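Local coordinates for protein amidase, hydantoinase/carbamoylase family (Burkholderia vietnamiensis, PDB 5I4M) that probably hydrolyses N-carbamoyl-L-amino acids to the free amino acids, as a two-zinc amidase of the peptidase M20 family, at residues M82-V93 with E136-T147; R256-V266 with V327-L336. All coordinates share one frame; numbering follows the deposited sequence. Where two conformers were deposited one is given.

Interaction 1 of 2, residues M82-V93 with E136-T147; sequences MGNVFMRRAGRV and ETEHPVEVVIWT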
loop_
_atom_site.group_PDB
_atom_site.type_symbol
_atom_site.label_atom_id
_atom_site.label_comp_id
_atom_site.label_asym_id
_atom_site.label_seq_id
_atom_site.Cartn_x
_atom_site.Cartn_y
_atom_site.Cartn_z
ATOM N N MET A 82 27.032 2.874 14.663
ATOM C CA MET A 82 25.637 3.044 14.278
ATOM C C MET A 82 25.380 4.404 13.652
ATOM O O MET A 82 24.220 4.769 13.449
ATOM C CB MET A 82 24.710 2.852 15.480
ATOM C CG MET A 82 24.491 1.376 15.864
ATOM S SD MET A 82 23.645 0.420 14.577
ATOM C CE MET A 82 22.070 1.261 14.498
ATOM N N GLY A 83 26.429 5.167 13.361
ATOM C CA GLY A 83 26.243 6.473 12.757
ATOM C C GLY A 83 25.854 7.580 13.711
ATOM O O GLY A 83 25.581 8.698 13.255
ATOM N N ASN A 84 25.811 7.311 15.014
ATOM C CA ASN A 84 25.562 8.372 15.975
ATOM C C ASN A 84 26.721 9.360 15.941
ATOM O O ASN A 84 27.890 8.970 15.845
ATOM C CB ASN A 84 25.403 7.814 17.394
ATOM C CG ASN A 84 24.316 6.760 17.506
ATOM O OD1 ASN A 84 23.208 6.935 17.007
ATOM N ND2 ASN A 84 24.625 5.654 18.199
ATOM N N VAL A 85 26.396 10.649 16.015
ATOM C CA VAL A 85 27.382 11.721 15.860
ATOM C C VAL A 85 27.553 12.407 17.208
ATOM O O VAL A 85 26.579 12.916 17.773
ATOM C CB VAL A 85 26.948 12.740 14.797
ATOM C CG1 VAL A 85 28.022 13.812 14.629
ATOM C CG2 VAL A 85 26.616 12.050 13.484
ATOM N N PHE A 86 28.795 12.466 17.699
ATOM C CA PHE A 86 29.105 13.043 19.003
ATOM C C PHE A 86 29.935 14.305 18.804
ATOM O O PHE A 86 31.075 14.241 18.333
ATOM C CB PHE A 86 29.827 12.023 19.876
ATOM C CG PHE A 86 29.022 10.769 20.095
ATOM C CD1 PHE A 86 29.077 9.720 19.184
ATOM C CD2 PHE A 86 28.182 10.660 21.190
ATOM C CE1 PHE A 86 28.316 8.568 19.381
ATOM C CE2 PHE A 86 27.412 9.518 21.388
ATOM C CZ PHE A 86 27.482 8.475 20.491
ATOM N N MET A 87 29.356 15.442 19.160
ATOM C CA MET A 87 30.002 16.740 19.033
ATOM C C MET A 87 30.356 17.212 20.437
ATOM O O MET A 87 29.467 17.519 21.238
ATOM C CB MET A 87 29.084 17.714 18.299
ATOM C CG MET A 87 28.815 17.305 16.854
ATOM S SD MET A 87 27.290 17.960 16.130
ATOM C CE MET A 87 26.074 16.774 16.728
ATOM N N ARG A 88 31.652 17.259 20.733
ATOM C CA ARG A 88 32.150 17.363 22.099
ATOM C C ARG A 88 32.805 18.717 22.347
ATOM O O ARG A 88 33.694 19.132 21.595
ATOM C CB ARG A 88 33.154 16.243 22.373
ATOM C CG ARG A 88 33.810 16.267 23.728
ATOM C CD ARG A 88 34.633 15.004 23.870
ATOM N NE ARG A 88 35.467 14.985 25.066
ATOM C CZ ARG A 88 35.194 14.285 26.163
ATOM N NH1 ARG A 88 34.083 13.540 26.241
ATOM N NH2 ARG A 88 36.042 14.333 27.188
ATOM N N ARG A 89 32.379 19.391 23.415
ATOM C CA ARG A 89 33.032 20.604 23.900
ATOM C C ARG A 89 33.824 20.251 25.154
ATOM O O ARG A 89 33.238 19.878 26.176
ATOM C CB ARG A 89 32.006 21.703 24.195
ATOM C CG ARG A 89 32.625 23.047 24.640
ATOM C CD ARG A 89 31.534 24.032 25.036
ATOM N NE ARG A 89 32.009 25.403 25.226
ATOM C CZ ARG A 89 32.394 25.919 26.388
ATOM N NH1 ARG A 89 32.388 25.174 27.494
ATOM N NH2 ARG A 89 32.788 27.184 26.442
ATOM N N ALA A 90 35.147 20.382 25.076
ATOM C CA ALA A 90 36.019 19.973 26.172
ATOM C C ALA A 90 35.625 20.641 27.486
ATOM O O ALA A 90 35.167 21.784 27.519
ATOM C CB ALA A 90 37.474 20.313 25.843
ATOM N N GLY A 91 35.817 19.908 28.587
ATOM C CA GLY A 91 35.713 20.471 29.913
ATOM C C GLY A 91 37.085 20.710 30.529
ATOM O O GLY A 91 38.127 20.463 29.926
ATOM N N ARG A 92 37.067 21.199 31.772
ATOM C CA ARG A 92 38.322 21.430 32.484
ATOM C C ARG A 92 39.041 20.115 32.774
ATOM O O ARG A 92 40.274 20.055 32.739
ATOM C CB ARG A 92 38.062 22.197 33.781
ATOM C CG ARG A 92 39.327 22.640 34.499
ATOM C CD ARG A 92 39.049 23.174 35.908
ATOM N NE ARG A 92 38.694 22.112 36.847
ATOM C CZ ARG A 92 39.574 21.372 37.512
ATOM N NH1 ARG A 92 40.874 21.568 37.345
ATOM N NH2 ARG A 92 39.155 20.426 38.342
ATOM N N VAL A 93 38.290 19.054 33.053
ATOM C CA VAL A 93 38.862 17.756 33.400
ATOM C C VAL A 93 38.817 16.894 32.149
ATOM O O VAL A 93 37.737 16.513 31.685
ATOM C CB VAL A 93 38.115 17.104 34.570
ATOM C CG1 VAL A 93 38.721 15.744 34.895
ATOM C CG2 VAL A 93 38.156 18.012 35.793
ATOM N N GLU A 136 33.643 27.834 31.298
ATOM C CA GLU A 136 34.348 26.565 31.358
ATOM C C GLU A 136 33.573 25.627 32.271
ATOM O O GLU A 136 33.234 25.999 33.399
ATOM C CB GLU A 136 35.771 26.755 31.875
ATOM C CG GLU A 136 36.523 25.459 32.123
ATOM C CD GLU A 136 37.950 25.694 32.602
ATOM O OE1 GLU A 136 38.142 26.046 33.790
ATOM O OE2 GLU A 136 38.879 25.535 31.781
ATOM N N THR A 137 33.276 24.431 31.779
ATOM C CA THR A 137 32.613 23.403 32.567
ATOM C C THR A 137 33.634 22.408 33.108
ATOM O O THR A 137 34.717 22.228 32.549
ATOM C CB THR A 137 31.559 22.663 31.735
ATOM O OG1 THR A 137 32.189 22.017 30.617
ATOM C CG2 THR A 137 30.504 23.638 31.225
ATOM N N GLU A 138 33.268 21.751 34.211
ATOM C CA GLU A 138 34.134 20.720 34.777
ATOM C C GLU A 138 34.107 19.459 33.917
ATOM O O GLU A 138 35.155 18.944 33.507
ATOM C CB GLU A 138 33.701 20.410 36.210
ATOM C CG GLU A 138 34.630 19.467 36.951
ATOM C CD GLU A 138 35.759 20.191 37.675
ATOM O OE1 GLU A 138 36.389 19.557 38.552
ATOM O OE2 GLU A 138 36.003 21.386 37.376
ATOM N N HIS A 139 32.928 18.958 33.640
ATOM C CA HIS A 139 32.741 17.844 32.733
ATOM C C HIS A 139 32.677 18.352 31.295
ATOM O O HIS A 139 32.138 19.431 31.042
ATOM C CB HIS A 139 31.442 17.095 33.053
ATOM C CG HIS A 139 31.400 16.499 34.427
ATOM N ND1 HIS A 139 31.588 15.152 34.658
ATOM C CD2 HIS A 139 31.177 17.062 35.637
ATOM C CE1 HIS A 139 31.483 14.912 35.955
ATOM N NE2 HIS A 139 31.237 16.054 36.571
ATOM N N PRO A 140 33.179 17.584 30.330
ATOM C CA PRO A 140 32.911 17.919 28.934
ATOM C C PRO A 140 31.414 17.864 28.672
ATOM O O PRO A 140 30.653 17.211 29.389
ATOM C CB PRO A 140 33.660 16.833 28.151
ATOM C CG PRO A 140 33.760 15.685 29.108
ATOM C CD PRO A 140 33.923 16.320 30.461
ATOM N N VAL A 141 30.999 18.579 27.634
ATOM C CA VAL A 141 29.609 18.626 27.204
ATOM C C VAL A 141 29.549 18.114 25.773
ATOM O O VAL A 141 30.426 18.428 24.962
ATOM C CB VAL A 141 29.047 20.060 27.317
ATOM C CG1 VAL A 141 27.749 20.198 26.547
ATOM C CG2 VAL A 141 28.859 20.449 28.797
ATOM N N GLU A 142 28.546 17.292 25.468
ATOM C CA GLU A 142 28.409 16.760 24.119
ATOM C C GLU A 142 26.994 16.956 23.602
ATOM O O GLU A 142 26.029 16.888 24.364
ATOM C CB GLU A 142 28.748 15.255 24.069
ATOM C CG GLU A 142 30.202 14.928 24.378
ATOM C CD GLU A 142 30.521 13.452 24.185
ATOM O OE1 GLU A 142 31.643 13.032 24.522
ATOM O OE2 GLU A 142 29.645 12.708 23.704
ATOM N N VAL A 143 26.874 17.202 22.295
ATOM C CA VAL A 143 25.601 17.152 21.576
ATOM C C VAL A 143 25.647 15.950 20.645
ATOM O O VAL A 143 26.642 15.752 19.941
ATOM C CB VAL A 143 25.345 18.441 20.775
ATOM C CG1 VAL A 143 23.938 18.427 20.176
ATOM C CG2 VAL A 143 25.558 19.650 21.654
ATOM N N VAL A 144 24.577 15.153 20.635
ATOM C CA VAL A 144 24.547 13.903 19.886
ATOM C C VAL A 144 23.424 13.959 18.860
ATOM O O VAL A 144 22.333 14.470 19.145
ATOM C CB VAL A 144 24.373 12.686 20.824
ATOM C CG1 VAL A 144 24.469 11.384 20.039
ATOM C CG2 VAL A 144 25.447 12.697 21.927
ATOM N N ILE A 145 23.704 13.449 17.656
ATOM C CA ILE A 145 22.663 13.041 16.716
ATOM C C ILE A 145 22.559 11.523 16.776
ATOM O O ILE A 145 23.525 10.819 16.456
ATOM C CB ILE A 145 22.962 13.499 15.281
ATOM C CG1 ILE A 145 23.042 15.024 15.205
ATOM C CG2 ILE A 145 21.870 12.961 14.338
ATOM C CD1 ILE A 145 23.674 15.548 13.940
ATOM N N TRP A 146 21.391 11.015 17.159
ATOM C CA TRP A 146 21.165 9.573 17.190
ATOM C C TRP A 146 20.539 9.108 15.883
ATOM O O TRP A 146 19.610 9.733 15.373
ATOM C CB TRP A 146 20.257 9.175 18.356
ATOM C CG TRP A 146 20.790 9.567 19.705
ATOM C CD1 TRP A 146 20.377 10.620 20.473
ATOM C CD2 TRP A 146 21.822 8.904 20.453
ATOM N NE1 TRP A 146 21.095 10.661 21.650
ATOM C CE2 TRP A 146 21.983 9.618 21.665
ATOM C CE3 TRP A 146 22.628 7.782 20.219
ATOM C CZ2 TRP A 146 22.920 9.249 22.633
ATOM C CZ3 TRP A 146 23.552 7.408 21.190
ATOM C CH2 TRP A 146 23.693 8.143 22.379
ATOM N N THR A 147 21.022 7.975 15.375
ATOM C CA THR A 147 20.623 7.475 14.062
ATOM C C THR A 147 19.229 6.852 14.061
ATOM O O THR A 147 18.875 6.083 14.959
ATOM C CB THR A 147 21.636 6.435 13.591
ATOM O OG1 THR A 147 22.903 7.063 13.362
ATOM C CG2 THR A 147 21.163 5.724 12.314
HETATM O O HOH W 1 32.106 22.334 27.856
HETATM O O HOH W 2 34.896 24.063 29.259
#
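Met-87 and Val-143 form a hydrogen-bonded pair in an antiparallel beta ladder between strands 85-89 and 141-145, in the zinc-binding domain of this M20 enzyme. Met-87 suits the place because its flexible thioether bends (chi3 -83°), bringing CE 3.4 Å from Val-143 O and 3.8 Å from Ile-145 CG1. Helix 57-72 packs on the same side chain. On the other face, the Phe-86 edge is turned toward the face of Trp-146 in an offset edge-to-face pair, and Val-144 CG1 lies over a Phe-86 face. The Trp-146 side chain is about 5 Å from those of the zinc-site residues His-104 and Glu-149. Arg-88 stretches out to a salt bridge, NH1 3.0 Å from Glu-142 OE1, which receives it through its anti lone pair; Arg-202 makes a second salt bridge to this oxygen, while Pro-140 sets CB and CG over one face of the Arg-88 guanidinium. Beyond the strands, Gly-91, lacking a side chain, lies close to the His-139/Pro-140 backbone. There Arg-92, bent at chi3 (72°), grips Glu-138 side-on with two nitrogens. The carboxylate is met from above its plane: Arg-92 NE lies 2.8 Å from Glu-138 OE2, and Arg-92 NH2 2.9 Å from Glu-138 OE1.

Interaction 2 of 2, residues R256-V266 with V327-L336; sequences RRDALLGASRV and VARIAADIGL
The guanidinium of Arg-265 has Leu-261 CG over one face and water 5 in plane at its edge, while Asp-333 and Ile-334 approach it obliquely from the facing helix. That of Arg-257 meets Gly-335 at its edge. Both groups border an antiparallel helix pair of the M20 dimerisation domain, in which helices 259-276 and 313-334 pack beside each other on a beta sheet; the axes of the segments here come within 9.6 Å at 154°.

With Asp-333 in one of its two conformers, Arg-265 forms a long salt bridge to it, NH1 to OD2 3.6 Å, the side chains crossing at about a right angle. Waters 4 and 5 each link these same two atoms, so solvent probably carries much of the polar link. Arg-265 NE pairs instead with Asp-268 of the second subunit, and the long arginine thus serves both the helix pair and the dimer.

Elsewhere the packing is aliphatic. Gly-262 has no side chain to hold off Ile-334, whose CD1 comes within 3.4 Å of Gly-262 CA, tighter than usual for two carbons. Leu-336 CD1 reaches the same glycine. Farther along, branched Ile-330 sets CD1 3.8 Å from Val-266 CG2, and Val-266 also meets Val-327; Phe-241 of strand 225-242 touches both valines.

Asp-258 caps the first helix by accepting from Leu-261 N, while Gly-335, with positive phi, ends the second. Water 3 bridges Arg-256 O and Ile-334 O. In one of its two conformers Arg-257, bent at chi3 (-67°), brings NH2 to 2.6 Å from Gly-335 O, which lies close to the guanidinium plane and is met nearly along the C=O axis.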
loop_
_atom_site.group_PDB
_atom_site.type_symbol
_atom_site.label_atom_id
_atom_site.label_comp_id
_atom_site.label_asym_id
_atom_site.label_seq_id
_atom_site.Cartn_x
_atom_site.Cartn_y
_atom_site.Cartn_z
ATOM N N ARG A 256 -14.314 -17.557 0.462
ATOM C CA ARG A 256 -13.168 -16.678 0.293
ATOM C C ARG A 256 -12.307 -16.634 1.544
ATOM O O ARG A 256 -12.794 -16.702 2.675
ATOM C CB ARG A 256 -13.628 -15.263 -0.036
ATOM C CG ARG A 256 -14.528 -15.214 -1.233
ATOM C CD ARG A 256 -14.986 -13.802 -1.469
ATOM N NE ARG A 256 -15.660 -13.699 -2.758
ATOM C CZ ARG A 256 -15.738 -12.572 -3.448
ATOM N NH1 ARG A 256 -15.172 -11.469 -2.968
ATOM N NH2 ARG A 256 -16.366 -12.557 -4.611
ATOM N N ARG A 257 -11.005 -16.497 1.330
ATOM C CA ARG A 257 -10.048 -16.283 2.410
ATOM C C ARG A 257 -9.361 -14.960 2.111
ATOM O O ARG A 257 -8.266 -14.913 1.544
ATOM C CB ARG A 257 -9.085 -17.461 2.531
ATOM C CG ARG A 257 -9.837 -18.764 2.810
ATOM C CD ARG A 257 -8.945 -19.848 3.384
ATOM N NE ARG A 257 -7.939 -20.331 2.447
ATOM C CZ ARG A 257 -6.625 -20.287 2.666
ATOM N NH1 ARG A 257 -5.783 -20.762 1.759
ATOM N NH2 ARG A 257 -6.146 -19.776 3.793
ATOM N N ASP A 258 -10.049 -13.875 2.479
ATOM C CA ASP A 258 -9.675 -12.502 2.154
ATOM C C ASP A 258 -8.759 -11.949 3.242
ATOM O O ASP A 258 -9.203 -11.699 4.370
ATOM C CB ASP A 258 -10.946 -11.663 2.013
ATOM C CG ASP A 258 -10.688 -10.283 1.445
ATOM O OD1 ASP A 258 -9.655 -9.683 1.816
ATOM O OD2 ASP A 258 -11.525 -9.801 0.626
ATOM N N ALA A 259 -7.481 -11.736 2.901
ATOM C CA ALA A 259 -6.529 -11.266 3.905
ATOM C C ALA A 259 -6.760 -9.805 4.271
ATOM O O ALA A 259 -6.416 -9.389 5.382
ATOM C CB ALA A 259 -5.090 -11.462 3.416
ATOM N N LEU A 260 -7.313 -9.006 3.363
ATOM C CA LEU A 260 -7.609 -7.625 3.728
ATOM C C LEU A 260 -8.848 -7.535 4.615
ATOM O O LEU A 260 -8.929 -6.668 5.488
ATOM C CB LEU A 260 -7.761 -6.773 2.457
ATOM C CG LEU A 260 -8.072 -5.286 2.669
ATOM C CD1 LEU A 260 -6.989 -4.645 3.523
ATOM C CD2 LEU A 260 -8.202 -4.563 1.327
ATOM N N LEU A 261 -9.828 -8.405 4.410
ATOM C CA LEU A 261 -10.933 -8.470 5.355
ATOM C C LEU A 261 -10.413 -8.748 6.756
ATOM O O LEU A 261 -10.828 -8.097 7.725
ATOM C CB LEU A 261 -11.925 -9.547 4.923
ATOM C CG LEU A 261 -13.196 -9.689 5.768
ATOM C CD1 LEU A 261 -14.051 -8.413 5.688
ATOM C CD2 LEU A 261 -13.981 -10.903 5.341
ATOM N N GLY A 262 -9.480 -9.695 6.874
ATOM C CA GLY A 262 -8.879 -9.980 8.172
ATOM C C GLY A 262 -8.107 -8.797 8.718
ATOM O O GLY A 262 -8.306 -8.384 9.865
ATOM N N ALA A 263 -7.215 -8.231 7.901
ATOM C CA ALA A 263 -6.419 -7.097 8.359
ATOM C C ALA A 263 -7.309 -5.938 8.784
ATOM O O ALA A 263 -7.054 -5.289 9.807
ATOM C CB ALA A 263 -5.452 -6.655 7.260
ATOM N N SER A 264 -8.356 -5.658 8.006
ATOM C CA SER A 264 -9.270 -4.573 8.348
ATOM C C SER A 264 -9.962 -4.827 9.680
ATOM O O SER A 264 -10.185 -3.896 10.468
ATOM C CB SER A 264 -10.309 -4.399 7.238
ATOM O OG SER A 264 -9.676 -3.931 6.063
ATOM N N ARG A 265 -10.324 -6.077 9.947
ATOM C CA ARG A 265 -10.932 -6.360 11.240
ATOM C C ARG A 265 -9.941 -6.147 12.374
ATOM O O ARG A 265 -10.342 -5.764 13.480
ATOM C CB ARG A 265 -11.498 -7.777 11.247
ATOM C CG ARG A 265 -12.785 -7.835 10.450
ATOM C CD ARG A 265 -13.352 -9.245 10.324
ATOM N NE ARG A 265 -14.586 -9.209 9.546
ATOM C CZ ARG A 265 -15.176 -10.279 9.027
ATOM N NH1 ARG A 265 -14.641 -11.485 9.204
ATOM N NH2 ARG A 265 -16.295 -10.141 8.326
ATOM N N VAL A 266 -8.647 -6.366 12.119
ATOM C CA VAL A 266 -7.658 -6.119 13.166
ATOM C C VAL A 266 -7.446 -4.623 13.361
ATOM O O VAL A 266 -7.207 -4.168 14.484
ATOM C CB VAL A 266 -6.334 -6.844 12.858
ATOM C CG1 VAL A 266 -5.295 -6.542 13.940
ATOM C CG2 VAL A 266 -6.568 -8.360 12.775
ATOM N N VAL A 327 -6.452 -11.445 17.222
ATOM C CA VAL A 327 -5.902 -11.745 15.901
ATOM C C VAL A 327 -6.128 -13.212 15.562
ATOM O O VAL A 327 -6.518 -13.553 14.438
ATOM C CB VAL A 327 -4.408 -11.375 15.855
ATOM C CG1 VAL A 327 -3.703 -12.069 14.682
ATOM C CG2 VAL A 327 -4.231 -9.849 15.771
ATOM N N ALA A 328 -5.887 -14.104 16.529
ATOM C CA ALA A 328 -6.117 -15.526 16.284
ATOM C C ALA A 328 -7.577 -15.798 15.964
ATOM O O ALA A 328 -7.890 -16.607 15.085
ATOM C CB ALA A 328 -5.685 -16.355 17.492
ATOM N N ARG A 329 -8.490 -15.141 16.677
ATOM C CA ARG A 329 -9.910 -15.380 16.437
ATOM C C ARG A 329 -10.311 -14.920 15.043
ATOM O O ARG A 329 -11.039 -15.622 14.329
ATOM C CB ARG A 329 -10.738 -14.665 17.497
ATOM C CG ARG A 329 -12.240 -14.703 17.228
ATOM C CD ARG A 329 -12.986 -13.758 18.163
ATOM N NE ARG A 329 -12.302 -12.471 18.285
ATOM C CZ ARG A 329 -12.419 -11.468 17.416
ATOM N NH1 ARG A 329 -13.203 -11.600 16.349
ATOM N NH2 ARG A 329 -11.750 -10.336 17.614
ATOM N N ILE A 330 -9.844 -13.738 14.640
ATOM C CA ILE A 330 -10.177 -13.214 13.320
ATOM C C ILE A 330 -9.626 -14.124 12.232
ATOM O O ILE A 330 -10.314 -14.429 11.250
ATOM C CB ILE A 330 -9.655 -11.768 13.185
ATOM C CG1 ILE A 330 -10.535 -10.822 14.006
ATOM C CG2 ILE A 330 -9.605 -11.343 11.718
ATOM C CD1 ILE A 330 -9.894 -9.465 14.281
ATOM N N ALA A 331 -8.380 -14.580 12.392
ATOM C CA ALA A 331 -7.778 -15.439 11.377
ATOM C C ALA A 331 -8.494 -16.776 11.298
ATOM O O ALA A 331 -8.694 -17.320 10.204
ATOM C CB ALA A 331 -6.295 -15.654 11.676
ATOM N N ALA A 332 -8.890 -17.319 12.452
ATOM C CA ALA A 332 -9.570 -18.609 12.473
ATOM C C ALA A 332 -10.938 -18.526 11.816
ATOM O O ALA A 332 -11.374 -19.480 11.161
ATOM C CB ALA A 332 -9.703 -19.110 13.910
ATOM N N ASP A 333 -11.635 -17.401 11.995
ATOM C CA ASP A 333 -12.967 -17.259 11.416
ATOM C C ASP A 333 -12.909 -17.199 9.895
ATOM O O ASP A 333 -13.770 -17.768 9.213
ATOM C CB ASP A 333 -13.647 -16.014 11.982
ATOM C CG ASP A 333 -14.964 -15.713 11.306
ATOM O OD1 ASP A 333 -15.963 -16.397 11.613
ATOM O OD2 ASP A 333 -14.999 -14.790 10.466
ATOM N N ILE A 334 -11.906 -16.525 9.348
ATOM C CA ILE A 334 -11.764 -16.404 7.899
ATOM C C ILE A 334 -11.018 -17.595 7.314
ATOM O O ILE A 334 -11.312 -18.037 6.200
ATOM C CB ILE A 334 -11.054 -15.075 7.562
ATOM C CG1 ILE A 334 -11.877 -13.891 8.057
ATOM C CG2 ILE A 334 -10.771 -14.952 6.049
ATOM C CD1 ILE A 334 -11.136 -12.571 7.973
ATOM N N GLY A 335 -10.046 -18.129 8.043
ATOM C CA GLY A 335 -9.189 -19.155 7.486
ATOM C C GLY A 335 -7.888 -18.583 6.961
ATOM O O GLY A 335 -7.382 -19.007 5.918
ATOM N N LEU A 336 -7.334 -17.620 7.677
ATOM C CA LEU A 336 -6.057 -17.023 7.322
ATOM C C LEU A 336 -4.936 -17.670 8.126
ATOM O O LEU A 336 -5.141 -18.100 9.264
ATOM C CB LEU A 336 -6.084 -15.517 7.590
ATOM C CG LEU A 336 -7.205 -14.726 6.917
ATOM C CD1 LEU A 336 -7.226 -13.279 7.428
ATOM C CD2 LEU A 336 -7.033 -14.747 5.399
HETATM O O HOH W 3 -13.656 -17.756 5.008
HETATM O O HOH W 4 -12.855 -12.613 11.167
HETATM O O HOH W 5 -15.808 -14.019 8.138
#

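Overall arrangement
After helices 29-39 and 57-72 and strand 76-79, the chain forms strand 85-89. It then passes through strand 99-103, zinc ligands His-104 and Asp-115 and helix 117-132 before interaction 1 closes this first loop with strand 141-145. Glu-149, Glu-150 and His-211 follow, and strand 225-242 leads into the dimerisation domain. There helix 259-276 opens interaction 2, and strands 282-291 and 297-310 follow before helix 313-334 returns to close it. The two loops run in series, neither nesting nor crossing. Their centres lie 50 Å apart on opposite sides of the chain's centre: interaction 1 joins strands within the metal-binding domain, and interaction 2 joins helices beside the second subunit.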